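Cellulase (Soil metagenome, PDB 5I2U) is a halotolerant cellulase of glycoside hydrolase family 5 that probably hydrolyses the beta-1,4-glucosidic bonds of cellulose. Local coordinates at residues D81-T86 against N320-A325; E171-S176 against P210-S215; H198-L203 against T220-A225. One frame throughout, in Å; residues are numbered along the deposited sequence.

Interaction 1 (D81-T86 against N320-A325); sequences DDWKCT and NSIRNA
Arg323 leaves its helix with CG beside the backbone N (chi1 -79°) and folds over at chi3 (63°), a hook that carries NH1 to the backbone oxygen of Asp82, while Lys84, bent at chi2, leads its own chain across the arginine. The setting is a TIM barrel: helix 313-325, which follows the last strand, packs against the turn between helix 73-81 and strand 87-93.

Arg323 NH1 donates to Asp82 O over 2.8 Å, with 155° at the hydrogen, and the acceptor lies at the guanidinium edge, near its plane. A long, flexible donor suits a carbonyl just past the end of helix 73-81. The carboxylate of Asp82 is engaged differently: OD2 forms a salt bridge with Arg319, one helical turn before Arg323, whereas OD1 stands 4.4 Å from Arg323 NH1 and well outside the guanidinium plane, so that only the charges are likely to matter, no N-H pointing at it. The aliphatic parts of Lys84 and Arg323 touch where they cross, Lys84 CG 3.8 Å from Arg323 CG. Replacing Arg323 with an alanine would probably leave Asp82 O without this donor and open a gap beside the aliphatic part of Lys84.

Lys84 ends the helical run with a positive phi. Its NZ turns back to bond Asp81 O at 3.1 Å, so two cationic side chains serve successive carbonyls at the helix end and may favourably meet the negative end of the helix dipole.

Beneath these polar bonds, branched Ile322 fills the space between turn and helix. Its CG2 presses on Trp83 O at 3.2 Å, and its far methyl, CD1, reaches the buried layer, 4.3 Å from Trp83 CE3 at an oblique approach to the ring and 4.2 Å from Cys85 SG.

Interaction 2 (E171-S176 against P210-S215); sequences EVKTYS and PIRDVS
Lys173 reaches from helix 169-186 toward the loop 210-215, its CG anti to the backbone N (chi1 -170°) and the rest of the chain extended, so that its atoms pass, from CG outward, Ile211, then Pro210, then the charged groups. First comes the hydrocarbon: Lys173 CG lies 3.8 Å from Ile211 CG1, the two chains running antiparallel alongside one another. Further out, Lys173 CE touches Pro210 O at 3.3 Å. The ammonium group then finds its main partner just before the loop segment, in a salt bridge from NZ to Asp209. Arg212 arrives at the same place, its NH1 4.0 Å from Lys173 NZ, with the lysine at the guanidinium edge; Asp209, to which Arg212 makes a long, weak ion pair, probably offsets the two positive charges. The Arg212 guanidinium has Pro210 CG over one face, toward its rim. A lysine thus suits this partly exposed site, being greasy along its length and charged at its end.

One turn later, Ser176 faces the loop with its CB, 3.8 Å from Ile211 CD1. Its small size lets the isoleucine come close, and its hydroxyl is taken care of within the helix: OG donates to Val172 O at 2.8 Å, while Ser176 N reaches that same oxygen from the opposite face of the carbonyl plane. Ile211 also rests on Ile180, another turn along the helix.

Such helix-against-connecting-loop packing belongs to the outer layer of a TIM barrel, here joining the helix after strand 156-159 to the loop that leads into strand 217-224.

Interaction 3 (H198-L203 against T220-A225); sequences HWDQDL and TMHFYA
Asp200 and His222 run alongside each other in the same direction, but their flat groups stand nearly upright to each other, the carboxylate and ring planes 79° apart. Asp200 CG lies beside the backbone N (chi1 -43°), which brings OD2 over the centre of the imidazole, 3.0 Å above its plane, a position to which no ring N-H is directed. The nitrogens use their own edge: His222 ND1 bonds Glu163 and NE2 bonds Ser249, which together fix the ring's rotation. Asp200 OD1 accepts from Ser196 N and lies 3.2 Å from Thr220 OG1, whose side chain crosses the aspartate at a slant. A short acid fits because one oxygen takes a backbone N-H while the other sits over the ring.

The main chains also meet. Asp200 O takes a weak, 3.4 Å bond from His222 N and a CA-H contact from Met221 CA at 3.3 Å. A water bridges the segments, donating to Trp199 O and His222 O and accepting one N-H of Gln201 NE2. Behind this polar layer Leu203 and Met221 meet nearly perpendicular, with Leu203 CD1 4.0 Å from Met221 CG, and the methionine also touches Thr236 and Trp273 of the neighbouring helices.

The side chain of His222, on strand 217-224, lies about 5 Å from a bound glycerol, probably from the crystallisation liquor. Family 5 enzymes carry catalytic glutamates at the C-terminal ends of the fourth and seventh barrel strands; Glu163, held by His222, and Glu250, held by Tyr224, occupy such positions, consistent with the active-site cleft of a TIM-barrel cellulase.

In the fold
From the N terminus, the chain first enters interaction 1 at 81-86, after helix 73-81, and returns to it only at 320-325, so this contact closes a loop of 233 residues and joins the last helix to an early turn of the barrel. Interactions 2 and 3 both nest within that loop. They cross each other: the order runs 171-176, 198-203, 210-215, 220-225, their segments alternating. Interaction 2 ties helix 169-186 to the loop before strand 217-224, and interaction 3 ties that strand to the segment around helix 197-200. Their centres are about 17 Å apart, whereas those of interactions 1 and 2 are about 33 Å apart, on opposite sides of the chain's centre.

Interaction 1 (D81-T86 against N320-A325)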
# COMPACT_ATOMS: atom_id res chain seq x y z
N ASP A 81 11.49 -6.02 12.01
CA ASP A 81 12.33 -5.93 13.21
C ASP A 81 13.10 -4.61 13.33
O ASP A 81 13.04 -3.96 14.36
CB ASP A 81 13.30 -7.11 13.29
CG ASP A 81 12.60 -8.44 13.47
OD1 ASP A 81 11.40 -8.47 13.83
OD2 ASP A 81 13.24 -9.48 13.26
N ASP A 82 13.81 -4.22 12.28
CA ASP A 82 14.69 -3.05 12.33
C ASP A 82 13.99 -1.73 11.97
O ASP A 82 14.24 -0.71 12.63
CB ASP A 82 15.90 -3.26 11.43
CG ASP A 82 16.89 -2.12 11.53
OD1 ASP A 82 17.40 -1.86 12.63
OD2 ASP A 82 17.13 -1.46 10.50
N TRP A 83 13.15 -1.73 10.92
CA TRP A 83 12.41 -0.51 10.51
C TRP A 83 11.10 -0.33 11.31
O TRP A 83 10.51 0.74 11.27
CB TRP A 83 12.09 -0.51 9.01
CG TRP A 83 13.26 -0.28 8.11
CD1 TRP A 83 14.56 -0.62 8.35
CD2 TRP A 83 13.24 0.32 6.82
NE1 TRP A 83 15.35 -0.26 7.30
CE2 TRP A 83 14.56 0.32 6.33
CE3 TRP A 83 12.22 0.86 6.02
CZ2 TRP A 83 14.90 0.84 5.07
CZ3 TRP A 83 12.56 1.39 4.78
CH2 TRP A 83 13.89 1.37 4.31
N LYS A 84 10.68 -1.37 12.01
CA LYS A 84 9.43 -1.38 12.78
C LYS A 84 8.19 -1.22 11.90
O LYS A 84 7.20 -0.64 12.33
CB LYS A 84 9.44 -0.34 13.91
CG LYS A 84 10.67 -0.38 14.81
CD LYS A 84 10.78 -1.68 15.58
CE LYS A 84 11.89 -1.59 16.63
NZ LYS A 84 12.30 -2.92 17.14
N CYS A 85 8.24 -1.77 10.68
CA CYS A 85 7.06 -1.79 9.83
C CYS A 85 5.98 -2.65 10.49
O CYS A 85 6.25 -3.76 10.96
CB CYS A 85 7.38 -2.32 8.43
SG CYS A 85 8.52 -1.29 7.47
N THR A 86 4.78 -2.08 10.57
CA THR A 86 3.58 -2.81 10.98
C THR A 86 2.79 -3.25 9.77
O THR A 86 1.84 -4.03 9.91
CB THR A 86 2.70 -1.94 11.91
OG1 THR A 86 2.50 -0.63 11.34
CG2 THR A 86 3.37 -1.80 13.27
N ASN A 320 13.48 6.23 9.89
CA ASN A 320 13.29 7.06 11.09
C ASN A 320 11.84 7.43 11.29
O ASN A 320 11.34 7.33 12.41
CB ASN A 320 14.14 8.34 11.05
CG ASN A 320 15.63 8.07 11.18
OD1 ASN A 320 16.05 7.11 11.83
ND2 ASN A 320 16.43 8.91 10.56
N SER A 321 11.18 7.83 10.22
CA SER A 321 9.76 8.17 10.25
C SER A 321 8.93 7.02 10.80
O SER A 321 8.06 7.22 11.64
CB SER A 321 9.24 8.55 8.85
OG SER A 321 9.62 9.87 8.47
N ILE A 322 9.20 5.81 10.32
CA ILE A 322 8.43 4.65 10.72
C ILE A 322 8.75 4.27 12.16
O ILE A 322 7.85 3.93 12.92
CB ILE A 322 8.62 3.45 9.76
CG1 ILE A 322 8.10 3.81 8.37
CG2 ILE A 322 7.86 2.21 10.25
CD1 ILE A 322 8.61 2.91 7.27
N ARG A 323 10.03 4.30 12.52
CA ARG A 323 10.49 3.91 13.87
C ARG A 323 9.98 4.82 14.99
O ARG A 323 9.63 4.33 16.06
CB ARG A 323 12.01 3.84 13.93
CG ARG A 323 12.60 2.58 13.35
CD ARG A 323 14.11 2.69 13.30
NE ARG A 323 14.65 2.81 14.65
CZ ARG A 323 14.88 1.79 15.49
NH1 ARG A 323 14.68 0.52 15.14
NH2 ARG A 323 15.35 2.07 16.71
N ASN A 324 9.95 6.13 14.74
CA ASN A 324 9.53 7.08 15.76
C ASN A 324 7.99 7.05 15.93
O ASN A 324 7.49 7.11 17.06
CB ASN A 324 10.18 8.47 15.53
CG ASN A 324 9.22 9.65 15.69
OD1 ASN A 324 8.31 9.84 14.89
ND2 ASN A 324 9.46 10.47 16.72
N ALA A 325 7.26 6.92 14.83
CA ALA A 325 5.80 6.71 14.87
C ALA A 325 5.40 5.40 15.57
O ALA A 325 4.48 5.40 16.37
CB ALA A 325 5.23 6.76 13.46

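Interaction 2 (E171-S176 against P210-S215)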
# COMPACT_ATOMS: atom_id res chain seq x y z
N GLU A 171 -16.04 4.25 -14.21
CA GLU A 171 -15.41 3.05 -14.77
C GLU A 171 -14.57 2.28 -13.73
O GLU A 171 -14.50 1.04 -13.76
CB GLU A 171 -14.55 3.42 -15.97
CG GLU A 171 -14.06 2.24 -16.80
CD GLU A 171 -13.32 2.66 -18.06
OE1 GLU A 171 -13.25 3.88 -18.37
OE2 GLU A 171 -12.80 1.77 -18.76
N VAL A 172 -13.94 3.03 -12.82
CA VAL A 172 -13.14 2.45 -11.76
C VAL A 172 -14.03 1.89 -10.65
O VAL A 172 -13.71 0.88 -10.03
CB VAL A 172 -12.12 3.48 -11.19
CG1 VAL A 172 -11.28 2.85 -10.06
CG2 VAL A 172 -11.20 3.99 -12.30
N LYS A 173 -15.15 2.57 -10.38
CA LYS A 173 -16.15 2.07 -9.42
C LYS A 173 -16.76 0.75 -9.86
O LYS A 173 -17.01 -0.11 -9.02
CB LYS A 173 -17.26 3.11 -9.22
CG LYS A 173 -18.24 2.83 -8.08
CD LYS A 173 -19.46 3.72 -8.20
CE LYS A 173 -20.41 3.57 -7.02
NZ LYS A 173 -21.82 3.84 -7.43
N THR A 174 -17.03 0.60 -11.15
CA THR A 174 -17.61 -0.63 -11.70
C THR A 174 -16.63 -1.78 -11.54
O THR A 174 -16.99 -2.83 -11.01
CB THR A 174 -17.97 -0.47 -13.19
OG1 THR A 174 -18.79 0.71 -13.36
CG2 THR A 174 -18.74 -1.70 -13.71
N TYR A 175 -15.40 -1.57 -11.99
CA TYR A 175 -14.30 -2.51 -11.77
C TYR A 175 -14.22 -2.93 -10.31
O TYR A 175 -14.08 -4.12 -9.99
CB TYR A 175 -12.98 -1.84 -12.20
CG TYR A 175 -11.67 -2.53 -11.83
CD1 TYR A 175 -11.18 -2.51 -10.51
CD2 TYR A 175 -10.89 -3.15 -12.80
CE1 TYR A 175 -9.97 -3.10 -10.18
CE2 TYR A 175 -9.68 -3.75 -12.47
CZ TYR A 175 -9.21 -3.72 -11.16
OH TYR A 175 -8.01 -4.31 -10.83
N SER A 176 -14.31 -1.94 -9.44
CA SER A 176 -14.16 -2.14 -8.00
C SER A 176 -15.32 -2.93 -7.40
O SER A 176 -15.10 -3.87 -6.63
CB SER A 176 -13.99 -0.80 -7.29
OG SER A 176 -12.76 -0.24 -7.68
N PRO A 210 -19.83 7.21 -3.90
CA PRO A 210 -19.13 6.08 -3.27
C PRO A 210 -19.75 4.73 -3.55
O PRO A 210 -20.91 4.65 -3.94
CB PRO A 210 -19.23 6.41 -1.77
CG PRO A 210 -20.50 7.18 -1.66
CD PRO A 210 -20.55 8.03 -2.91
N ILE A 211 -18.99 3.67 -3.28
CA ILE A 211 -19.50 2.30 -3.36
C ILE A 211 -20.38 2.04 -2.13
O ILE A 211 -19.96 2.29 -1.00
CB ILE A 211 -18.35 1.26 -3.41
CG1 ILE A 211 -17.43 1.54 -4.61
CG2 ILE A 211 -18.90 -0.15 -3.52
CD1 ILE A 211 -16.11 0.80 -4.55
N ARG A 212 -21.58 1.52 -2.36
CA ARG A 212 -22.57 1.34 -1.30
C ARG A 212 -22.77 -0.13 -0.97
O ARG A 212 -22.36 -1.01 -1.74
CB ARG A 212 -23.89 1.96 -1.75
CG ARG A 212 -23.81 3.47 -1.92
CD ARG A 212 -24.98 4.03 -2.71
NE ARG A 212 -24.97 5.50 -2.67
CZ ARG A 212 -24.20 6.30 -3.41
NH1 ARG A 212 -23.33 5.80 -4.30
NH2 ARG A 212 -24.29 7.62 -3.27
N ASP A 213 -23.38 -0.37 0.19
CA ASP A 213 -23.68 -1.72 0.69
C ASP A 213 -22.44 -2.63 0.73
O ASP A 213 -22.48 -3.79 0.33
CB ASP A 213 -24.79 -2.36 -0.15
CG ASP A 213 -26.03 -1.49 -0.24
OD1 ASP A 213 -26.70 -1.32 0.80
OD2 ASP A 213 -26.32 -0.97 -1.34
N VAL A 214 -21.33 -2.06 1.18
CA VAL A 214 -20.06 -2.79 1.28
C VAL A 214 -19.40 -2.42 2.60
O VAL A 214 -19.46 -1.27 3.03
CB VAL A 214 -19.15 -2.55 0.03
CG1 VAL A 214 -19.85 -3.01 -1.24
CG2 VAL A 214 -18.75 -1.09 -0.16
N SER A 215 -18.84 -3.41 3.29
CA SER A 215 -18.15 -3.15 4.56
C SER A 215 -16.64 -3.40 4.44
O SER A 215 -16.19 -4.09 3.53
CB SER A 215 -18.76 -3.99 5.68
OG SER A 215 -18.54 -5.37 5.46

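Interaction 3 (H198-L203 against T220-A225)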
# COMPACT_ATOMS: atom_id res chain seq x y z
N HIS A 198 -6.45 9.40 -11.59
CA HIS A 198 -5.33 10.32 -11.40
C HIS A 198 -4.46 9.91 -10.21
O HIS A 198 -4.17 10.71 -9.33
CB HIS A 198 -5.81 11.78 -11.32
CG HIS A 198 -6.38 12.29 -12.60
ND1 HIS A 198 -7.73 12.44 -12.82
CD2 HIS A 198 -5.78 12.65 -13.76
CE1 HIS A 198 -7.94 12.88 -14.04
NE2 HIS A 198 -6.77 13.02 -14.64
N TRP A 199 -4.05 8.64 -10.22
CA TRP A 199 -3.08 8.10 -9.27
C TRP A 199 -3.58 8.22 -7.84
O TRP A 199 -2.86 8.66 -6.95
CB TRP A 199 -1.71 8.77 -9.49
CG TRP A 199 -1.33 8.71 -10.94
CD1 TRP A 199 -0.83 7.62 -11.60
CD2 TRP A 199 -1.49 9.74 -11.92
NE1 TRP A 199 -0.63 7.92 -12.92
CE2 TRP A 199 -1.03 9.22 -13.15
CE3 TRP A 199 -1.96 11.06 -11.88
CZ2 TRP A 199 -1.03 9.97 -14.34
CZ3 TRP A 199 -1.96 11.81 -13.06
CH2 TRP A 199 -1.49 11.26 -14.27
N ASP A 200 -4.84 7.82 -7.64
CA ASP A 200 -5.52 7.93 -6.35
C ASP A 200 -5.51 9.37 -5.79
O ASP A 200 -5.23 9.59 -4.61
CB ASP A 200 -4.96 6.94 -5.33
CG ASP A 200 -4.72 5.57 -5.92
OD1 ASP A 200 -5.66 5.00 -6.52
OD2 ASP A 200 -3.58 5.06 -5.80
N GLN A 201 -5.82 10.35 -6.66
CA GLN A 201 -6.01 11.75 -6.25
C GLN A 201 -7.47 12.22 -6.31
O GLN A 201 -7.80 13.22 -5.69
CB GLN A 201 -5.15 12.68 -7.11
CG GLN A 201 -3.64 12.49 -6.92
CD GLN A 201 -2.82 13.19 -7.99
OE1 GLN A 201 -3.29 14.12 -8.65
NE2 GLN A 201 -1.59 12.73 -8.19
N ASP A 202 -8.34 11.49 -7.00
CA ASP A 202 -9.72 11.93 -7.22
C ASP A 202 -10.69 11.42 -6.16
O ASP A 202 -11.73 10.86 -6.48
CB ASP A 202 -10.20 11.55 -8.62
CG ASP A 202 -9.41 12.23 -9.70
OD1 ASP A 202 -8.70 13.21 -9.38
OD2 ASP A 202 -9.49 11.81 -10.88
N LEU A 203 -10.36 11.67 -4.90
CA LEU A 203 -11.22 11.31 -3.78
C LEU A 203 -12.51 12.14 -3.76
O LEU A 203 -13.54 11.65 -3.30
CB LEU A 203 -10.49 11.49 -2.45
CG LEU A 203 -9.29 10.58 -2.17
CD1 LEU A 203 -8.61 11.05 -0.90
CD2 LEU A 203 -9.71 9.13 -2.04
N THR A 220 -7.84 4.61 -1.46
CA THR A 220 -6.44 4.94 -1.37
C THR A 220 -6.20 6.37 -1.80
O THR A 220 -6.98 6.97 -2.55
CB THR A 220 -5.53 3.95 -2.13
OG1 THR A 220 -5.87 3.94 -3.51
CG2 THR A 220 -5.67 2.55 -1.54
N MET A 221 -5.11 6.92 -1.26
CA MET A 221 -4.58 8.20 -1.71
C MET A 221 -3.08 8.05 -1.79
O MET A 221 -2.48 7.50 -0.88
CB MET A 221 -4.98 9.32 -0.74
CG MET A 221 -4.68 10.72 -1.24
SD MET A 221 -3.03 11.34 -0.83
CE MET A 221 -3.22 11.67 0.92
N HIS A 222 -2.48 8.52 -2.88
CA HIS A 222 -1.03 8.53 -3.06
C HIS A 222 -0.50 9.96 -3.19
O HIS A 222 -1.02 10.75 -3.97
CB HIS A 222 -0.63 7.73 -4.30
CG HIS A 222 -0.89 6.26 -4.18
ND1 HIS A 222 -0.48 5.37 -5.15
CD2 HIS A 222 -1.48 5.51 -3.22
CE1 HIS A 222 -0.82 4.14 -4.80
NE2 HIS A 222 -1.43 4.20 -3.63
N PHE A 223 0.54 10.28 -2.42
CA PHE A 223 1.19 11.58 -2.52
C PHE A 223 2.70 11.43 -2.59
O PHE A 223 3.26 10.49 -2.05
CB PHE A 223 0.80 12.48 -1.33
CG PHE A 223 1.41 12.07 -0.03
CD1 PHE A 223 2.70 12.47 0.31
CD2 PHE A 223 0.71 11.29 0.86
CE1 PHE A 223 3.28 12.08 1.50
CE2 PHE A 223 1.28 10.89 2.06
CZ PHE A 223 2.56 11.29 2.38
N TYR A 224 3.34 12.42 -3.20
CA TYR A 224 4.79 12.54 -3.32
C TYR A 224 5.08 13.97 -2.94
O TYR A 224 4.68 14.91 -3.64
CB TYR A 224 5.27 12.15 -4.71
CG TYR A 224 5.29 10.65 -4.80
CD1 TYR A 224 4.12 9.94 -5.08
CD2 TYR A 224 6.43 9.93 -4.46
CE1 TYR A 224 4.11 8.55 -5.08
CE2 TYR A 224 6.43 8.54 -4.47
CZ TYR A 224 5.26 7.86 -4.78
OH TYR A 224 5.26 6.49 -4.79
N ALA A 225 5.73 14.13 -1.79
CA ALA A 225 5.74 15.39 -1.06
C ALA A 225 6.41 16.57 -1.78
O ALA A 225 6.06 17.73 -1.52
CB ALA A 225 6.35 15.20 0.32
O HOH W 1 -0.86 10.47 -6.80